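Local atomic coordinates of beta-d-glucoside glucohydrolase (Hypocrea jecorina, PDB entry 3ZZ1), a protein that probably hydrolyses terminal, non-reducing beta-D-glucosyl residues with release of beta-D-glucose, as a secreted family 3 glycoside hydrolase of cellulose degradation. Residues A[104-109]-A[307-312]; A[98-103]-A[313-318]. All blocks are in the same frame, centred on the assembly; numbering follows the deposited sequence. Where two conformers were deposited one is given.

Contact 1 of 2, residues A[104-109]-A[307-312]; sequences SGIHVI and PSFNIS. With NAG (2-acetamido-2-deoxy-beta-D-glucopyranose), chain B.
Ser104 and Gly105 lie against Phe309 and Asn310, and the backbones come closest at Gly105 and Phe309, whose CA atoms are 3.9 Å apart. One hydrogen bond joins the main chains: Asn310 N donates to Ser104 O at 2.8 Å. It is nearly straight at the hydrogen, 168°, but the donor sits above the carbonyl plane. The same oxygen also receives a CA-H...O contact from Phe309. Gly105 has positive phi and closes a Schellman motif at the end of helix 87-103. Its CA is 3.3 Å from Ser308 O, a second CA-H...O contact. A beta carbon on Gly105 would run into that oxygen and Phe309 N, so the backbones can meet this closely because the residue is glycine. A water donates to both Gly105 O and Pro307 O and bridges the two segments.

The side chains add an apolar patch. Phe309 has CG anti to its backbone N (chi1 173°), which brings the CD1-CE1 edge of the ring beside Ile106 CG1. Ile106 CG1 meets the ring at its edge, in the ring plane, 3.9 Å from Phe309 CD1. Ile106 CD1 reaches on to Ile311 CG2 at 4.2 Å. Asn310 carries the N-linked glycan, with ND2 bonded to C1 of the NAG. Its OD1 accepts from Ser312 N at 2.8 Å, an Asx turn that ties down the amide bearing the sugar.

Ser104 OG bonds back to Glu100 O in the helix. Ile106 also packs on Val101 of helix 87-103 and on Cys58 and Gln60 of strand 58-60. Phe309 touches Cys58 too. The loop holding 307-312 thus lies over the turn between helix 87-103 and strand 108-109, beside strand 58-60.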
loop_
_atom_site.group_PDB
_atom_site.type_symbol
_atom_site.label_atom_id
_atom_site.label_comp_id
_atom_site.label_asym_id
_atom_site.label_seq_id
_atom_site.Cartn_x
_atom_site.Cartn_y
_atom_site.Cartn_z
ATOM N N SER A 104 4.837 16.012 15.546
ATOM C CA SER A 104 5.501 15.176 16.549
ATOM C C SER A 104 7.027 15.346 16.526
ATOM O O SER A 104 7.739 14.738 17.327
ATOM C CB SER A 104 5.125 13.701 16.353
ATOM O OG SER A 104 3.726 13.506 16.489
ATOM N N GLY A 105 7.519 16.170 15.602
ATOM C CA GLY A 105 8.940 16.500 15.532
ATOM C C GLY A 105 9.797 15.404 14.941
ATOM O O GLY A 105 10.974 15.270 15.285
ATOM N N ILE A 106 9.194 14.620 14.053
ATOM C CA ILE A 106 9.881 13.575 13.312
ATOM C C ILE A 106 10.171 14.098 11.911
ATOM O O ILE A 106 9.289 14.678 11.270
ATOM C CB ILE A 106 9.007 12.305 13.218
ATOM C CG1 ILE A 106 8.706 11.760 14.619
ATOM C CG2 ILE A 106 9.677 11.247 12.339
ATOM C CD1 ILE A 106 7.391 11.012 14.724
ATOM N N HIS A 107 11.396 13.881 11.435
ATOM C CA HIS A 107 11.801 14.328 10.101
ATOM C C HIS A 107 11.438 13.330 8.996
ATOM O O HIS A 107 11.065 13.732 7.888
ATOM C CB HIS A 107 13.303 14.615 10.060
ATOM C CG HIS A 107 13.772 15.548 11.131
ATOM N ND1 HIS A 107 14.549 15.132 12.192
ATOM C CD2 HIS A 107 13.564 16.873 11.313
ATOM C CE1 HIS A 107 14.804 16.162 12.978
ATOM N NE2 HIS A 107 14.217 17.230 12.467
ATOM N N VAL A 108 11.560 12.039 9.291
ATOM C CA VAL A 108 11.366 11.009 8.274
ATOM C C VAL A 108 10.321 9.992 8.717
ATOM O O VAL A 108 10.437 9.403 9.792
ATOM C CB VAL A 108 12.694 10.263 7.918
ATOM C CG1 VAL A 108 12.534 9.496 6.628
ATOM C CG2 VAL A 108 13.865 11.232 7.790
ATOM N N ILE A 109 9.297 9.809 7.884
ATOM C CA ILE A 109 8.301 8.760 8.097
ATOM C C ILE A 109 8.606 7.569 7.186
ATOM O O ILE A 109 8.841 7.730 5.979
ATOM C CB ILE A 109 6.840 9.277 7.915
ATOM C CG1 ILE A 109 5.826 8.251 8.445
ATOM C CG2 ILE A 109 6.548 9.645 6.462
ATOM C CD1 ILE A 109 5.841 8.085 9.961
ATOM N N PRO A 307 9.254 21.508 14.749
ATOM C CA PRO A 307 8.918 21.063 16.097
ATOM C C PRO A 307 9.920 20.045 16.626
ATOM O O PRO A 307 10.510 19.293 15.850
ATOM C CB PRO A 307 7.540 20.417 15.923
ATOM C CG PRO A 307 6.969 21.071 14.713
ATOM C CD PRO A 307 8.157 21.234 13.803
ATOM N N SER A 308 10.119 20.045 17.938
ATOM C CA SER A 308 11.010 19.094 18.586
ATOM C C SER A 308 10.301 17.748 18.693
ATOM O O SER A 308 9.066 17.682 18.636
ATOM C CB SER A 308 11.399 19.599 19.972
ATOM O OG SER A 308 10.245 19.718 20.775
ATOM N N PHE A 309 11.084 16.683 18.841
ATOM C CA PHE A 309 10.533 15.336 18.922
ATOM C C PHE A 309 9.742 15.125 20.211
ATOM O O PHE A 309 10.266 15.306 21.310
ATOM C CB PHE A 309 11.630 14.270 18.801
ATOM C CG PHE A 309 11.139 12.865 19.057
ATOM C CD1 PHE A 309 10.410 12.181 18.087
ATOM C CD2 PHE A 309 11.393 12.231 20.275
ATOM C CE1 PHE A 309 9.946 10.882 18.318
ATOM C CE2 PHE A 309 10.932 10.937 20.515
ATOM C CZ PHE A 309 10.207 10.258 19.532
ATOM N N ASN A 310 8.482 14.733 20.055
ATOM C CA ASN A 310 7.634 14.399 21.182
ATOM C C ASN A 310 6.414 13.628 20.694
ATOM O O ASN A 310 5.540 14.184 20.026
ATOM C CB ASN A 310 7.238 15.671 21.945
ATOM C CG ASN A 310 6.415 15.390 23.187
ATOM O OD1 ASN A 310 5.912 14.281 23.390
ATOM N ND2 ASN A 310 6.274 16.408 24.029
ATOM N N ILE A 311 6.368 12.340 21.020
ATOM C CA ILE A 311 5.259 11.481 20.585
ATOM C C ILE A 311 4.143 11.372 21.631
ATOM O O ILE A 311 3.261 10.521 21.522
ATOM C CB ILE A 311 5.744 10.079 20.110
ATOM C CG1 ILE A 311 6.741 9.482 21.108
ATOM C CG2 ILE A 311 6.352 10.174 18.694
ATOM C CD1 ILE A 311 7.087 8.035 20.850
ATOM N N SER A 312 4.174 12.247 22.632
ATOM C CA SER A 312 3.080 12.330 23.603
ATOM C C SER A 312 2.067 13.409 23.212
ATOM O O SER A 312 0.950 13.449 23.746
ATOM C CB SER A 312 3.615 12.571 25.017
ATOM O OG SER A 312 4.347 11.447 25.474
HETATM C C1 NAG B . 5.489 16.290 25.226
HETATM C C2 NAG B . 6.035 17.161 26.352
HETATM C C3 NAG B . 5.059 17.207 27.533
HETATM C C4 NAG B . 3.633 17.508 27.066
HETATM C C5 NAG B . 3.237 16.545 25.957
HETATM C C6 NAG B . 1.822 16.793 25.436
HETATM C C7 NAG B . 8.463 17.368 26.643
HETATM C C8 NAG B . 9.719 16.668 27.061
HETATM N N2 NAG B . 7.344 16.651 26.725
HETATM O O3 NAG B . 5.458 18.223 28.422
HETATM O O4 NAG B . 2.721 17.394 28.133
HETATM O O5 NAG B . 4.170 16.690 24.907
HETATM O O6 NAG B . 1.774 17.976 24.664
HETATM O O7 NAG B . 8.508 18.537 26.255
HETATM O O HOH W 1 12.978 17.653 15.588
#

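Contact 2 of 2, residues A[98-103]-A[313-318]; sequences GEEVKA and RNVQGN. With NAG (2-acetamido-2-deoxy-beta-D-glucopyranose), chain B.
Arg313 reaches toward Ala103, the last residue of helix 87-103. Its CB leads into a chain that runs extended from CG to NE. CG passes 3.6 Å from O6 of the NAG. CD is 3.5 Å from Ala103 O. NE and CZ run alongside that oxygen at longer range, 4.2 and 3.9 Å. NH1 then donates to Ala103 O at 2.9 Å, with an angle of 149° at the hydrogen. The carbonyl lies near the guanidinium plane, at its edge. NH1 also bonds to Ser308 O.

Helix 87-103 comes between parallel strands 58-60 and 108-109 in the TIM-barrel-type N-terminal domain, and Arg313 belongs to the loop before helix 320-329. With an alanine in place of Arg313, Ala103 O and Ser308 O would probably be left without the donor they share, and the helix end without this tie to the loop.

Val315 packs on Glu100 and Ala103. Its CG1 presses on Ala103 CB at 3.5 Å, a tight carbon pair. CG2 meets Glu100 CB at 3.6 Å. The Glu100 carboxylate runs on past Val315, with OE2 3.4 Å from Gln316 CA. That oxygen is hydrogen-bonded to Thr73 OG1 and His319 ND1. Asn314 OD1 accepts from Gln316 N in an Asx turn.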
loop_
_atom_site.group_PDB
_atom_site.type_symbol
_atom_site.label_atom_id
_atom_site.label_comp_id
_atom_site.label_asym_id
_atom_site.label_seq_id
_atom_site.Cartn_x
_atom_site.Cartn_y
_atom_site.Cartn_z
ATOM N N GLY A 98 1.551 13.406 7.145
ATOM C CA GLY A 98 2.614 14.410 7.149
ATOM C C GLY A 98 2.460 15.409 8.281
ATOM O O GLY A 98 3.421 15.687 9.008
ATOM N N GLU A 99 1.245 15.937 8.434
ATOM C CA GLU A 99 0.936 16.911 9.490
ATOM C C GLU A 99 1.249 16.381 10.888
ATOM O O GLU A 99 1.857 17.085 11.701
ATOM C CB GLU A 99 -0.525 17.361 9.409
ATOM C CG GLU A 99 -0.778 18.402 8.328
ATOM C CD GLU A 99 -2.249 18.735 8.142
ATOM O OE1 GLU A 99 -3.056 18.466 9.056
ATOM O OE2 GLU A 99 -2.599 19.279 7.074
ATOM N N GLU A 100 0.848 15.139 11.147
ATOM C CA GLU A 100 1.055 14.507 12.454
ATOM C C GLU A 100 2.522 14.194 12.717
ATOM O O GLU A 100 3.001 14.355 13.839
ATOM C CB GLU A 100 0.198 13.245 12.591
ATOM C CG GLU A 100 -1.287 13.530 12.429
ATOM C CD GLU A 100 -2.193 12.550 13.149
ATOM O OE1 GLU A 100 -1.690 11.568 13.724
ATOM O OE2 GLU A 100 -3.427 12.775 13.134
ATOM N N VAL A 101 3.228 13.758 11.675
ATOM C CA VAL A 101 4.656 13.449 11.768
ATOM C C VAL A 101 5.475 14.694 12.125
ATOM O O VAL A 101 6.279 14.655 13.064
ATOM C CB VAL A 101 5.182 12.779 10.472
ATOM C CG1 VAL A 101 6.682 12.569 10.536
ATOM C CG2 VAL A 101 4.475 11.444 10.241
ATOM N N LYS A 102 5.253 15.792 11.396
ATOM C CA LYS A 102 5.941 17.055 11.665
ATOM C C LYS A 102 5.572 17.579 13.049
ATOM O O LYS A 102 6.446 18.000 13.818
ATOM C CB LYS A 102 5.606 18.093 10.588
ATOM C CG LYS A 102 6.374 19.404 10.708
ATOM C CD LYS A 102 6.354 20.167 9.394
ATOM C CE LYS A 102 6.955 21.556 9.546
ATOM N NZ LYS A 102 6.015 22.497 10.212
ATOM N N ALA A 103 4.276 17.539 13.363
ATOM C CA ALA A 103 3.783 18.014 14.651
ATOM C C ALA A 103 4.399 17.241 15.817
ATOM O O ALA A 103 4.484 17.758 16.935
ATOM C CB ALA A 103 2.262 17.960 14.699
ATOM N N ARG A 313 2.458 14.274 22.276
ATOM C CA ARG A 313 1.600 15.357 21.799
ATOM C C ARG A 313 0.367 14.827 21.096
ATOM O O ARG A 313 0.460 13.887 20.297
ATOM C CB ARG A 313 2.358 16.250 20.820
ATOM C CG ARG A 313 3.161 17.348 21.453
ATOM C CD ARG A 313 3.935 18.100 20.391
ATOM N NE ARG A 313 5.177 18.642 20.936
ATOM C CZ ARG A 313 6.312 18.745 20.255
ATOM N NH1 ARG A 313 6.377 18.340 18.992
ATOM N NH2 ARG A 313 7.389 19.248 20.845
ATOM N N ASN A 314 -0.780 15.438 21.392
ATOM C CA ASN A 314 -2.019 15.159 20.677
ATOM C C ASN A 314 -2.029 15.947 19.377
ATOM O O ASN A 314 -2.290 17.156 19.363
ATOM C CB ASN A 314 -3.245 15.499 21.529
ATOM C CG ASN A 314 -4.557 15.018 20.904
ATOM O OD1 ASN A 314 -4.665 14.836 19.684
ATOM N ND2 ASN A 314 -5.565 14.818 21.747
ATOM N N VAL A 315 -1.740 15.244 18.287
ATOM C CA VAL A 315 -1.592 15.859 16.970
ATOM C C VAL A 315 -2.727 15.470 16.008
ATOM O O VAL A 315 -2.631 15.693 14.800
ATOM C CB VAL A 315 -0.215 15.501 16.353
ATOM C CG1 VAL A 315 0.921 16.007 17.251
ATOM C CG2 VAL A 315 -0.088 13.979 16.126
ATOM N N GLN A 316 -3.801 14.903 16.555
ATOM C CA GLN A 316 -4.890 14.342 15.750
ATOM C C GLN A 316 -5.691 15.384 14.974
ATOM O O GLN A 316 -6.018 15.167 13.805
ATOM C CB GLN A 316 -5.842 13.508 16.616
ATOM C CG GLN A 316 -5.235 12.226 17.176
ATOM C CD GLN A 316 -6.117 11.583 18.225
ATOM O OE1 GLN A 316 -7.177 11.036 17.917
ATOM N NE2 GLN A 316 -5.678 11.643 19.477
ATOM N N GLY A 317 -6.004 16.506 15.621
ATOM C CA GLY A 317 -6.935 17.481 15.056
ATOM C C GLY A 317 -8.225 16.797 14.623
ATOM O O GLY A 317 -8.794 16.001 15.375
ATOM N N ASN A 318 -8.677 17.101 13.409
ATOM C CA ASN A 318 -9.863 16.483 12.826
ATOM C C ASN A 318 -9.500 15.474 11.723
ATOM O O ASN A 318 -10.317 15.191 10.836
ATOM C CB ASN A 318 -10.792 17.576 12.282
ATOM C CG ASN A 318 -12.253 17.163 12.283
ATOM O OD1 ASN A 318 -13.121 17.932 11.877
ATOM N ND2 ASN A 318 -12.531 15.948 12.737
HETATM C C1 NAG B . 5.489 16.290 25.226
HETATM C C2 NAG B . 6.035 17.161 26.352
HETATM C C3 NAG B . 5.059 17.207 27.533
HETATM C C4 NAG B . 3.633 17.508 27.066
HETATM C C5 NAG B . 3.237 16.545 25.957
HETATM C C6 NAG B . 1.822 16.793 25.436
HETATM C C7 NAG B . 8.463 17.368 26.643
HETATM C C8 NAG B . 9.719 16.668 27.061
HETATM N N2 NAG B . 7.344 16.651 26.725
HETATM O O3 NAG B . 5.458 18.223 28.422
HETATM O O4 NAG B . 2.721 17.394 28.133
HETATM O O5 NAG B . 4.170 16.690 24.907
HETATM O O6 NAG B . 1.774 17.976 24.664
HETATM O O7 NAG B . 8.508 18.537 26.255
#

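In the fold
The centres of contact 1 and contact 2 are 9 Å apart, on the same side of the chain's centre. Both join the end of helix 87-103 and its exit toward strand 108-109 to one long loop between helices 282-298 and 320-329. Along the chain the order is 98-103, 104-109, 307-312, 313-318, so contact 1 is nested inside the loop closed by contact 2. A probable hydrogen bond from Ile106 N to Val101 O closes the helix end, and Arg313 NH1 bonds to Ser308 O on the loop side. Strand 108-109 belongs to the sheet of the TIM-barrel-type N-terminal domain. Together the contacts fasten the glycan-bearing loop to helix 87-103 and to the chain leading into strand 108-109.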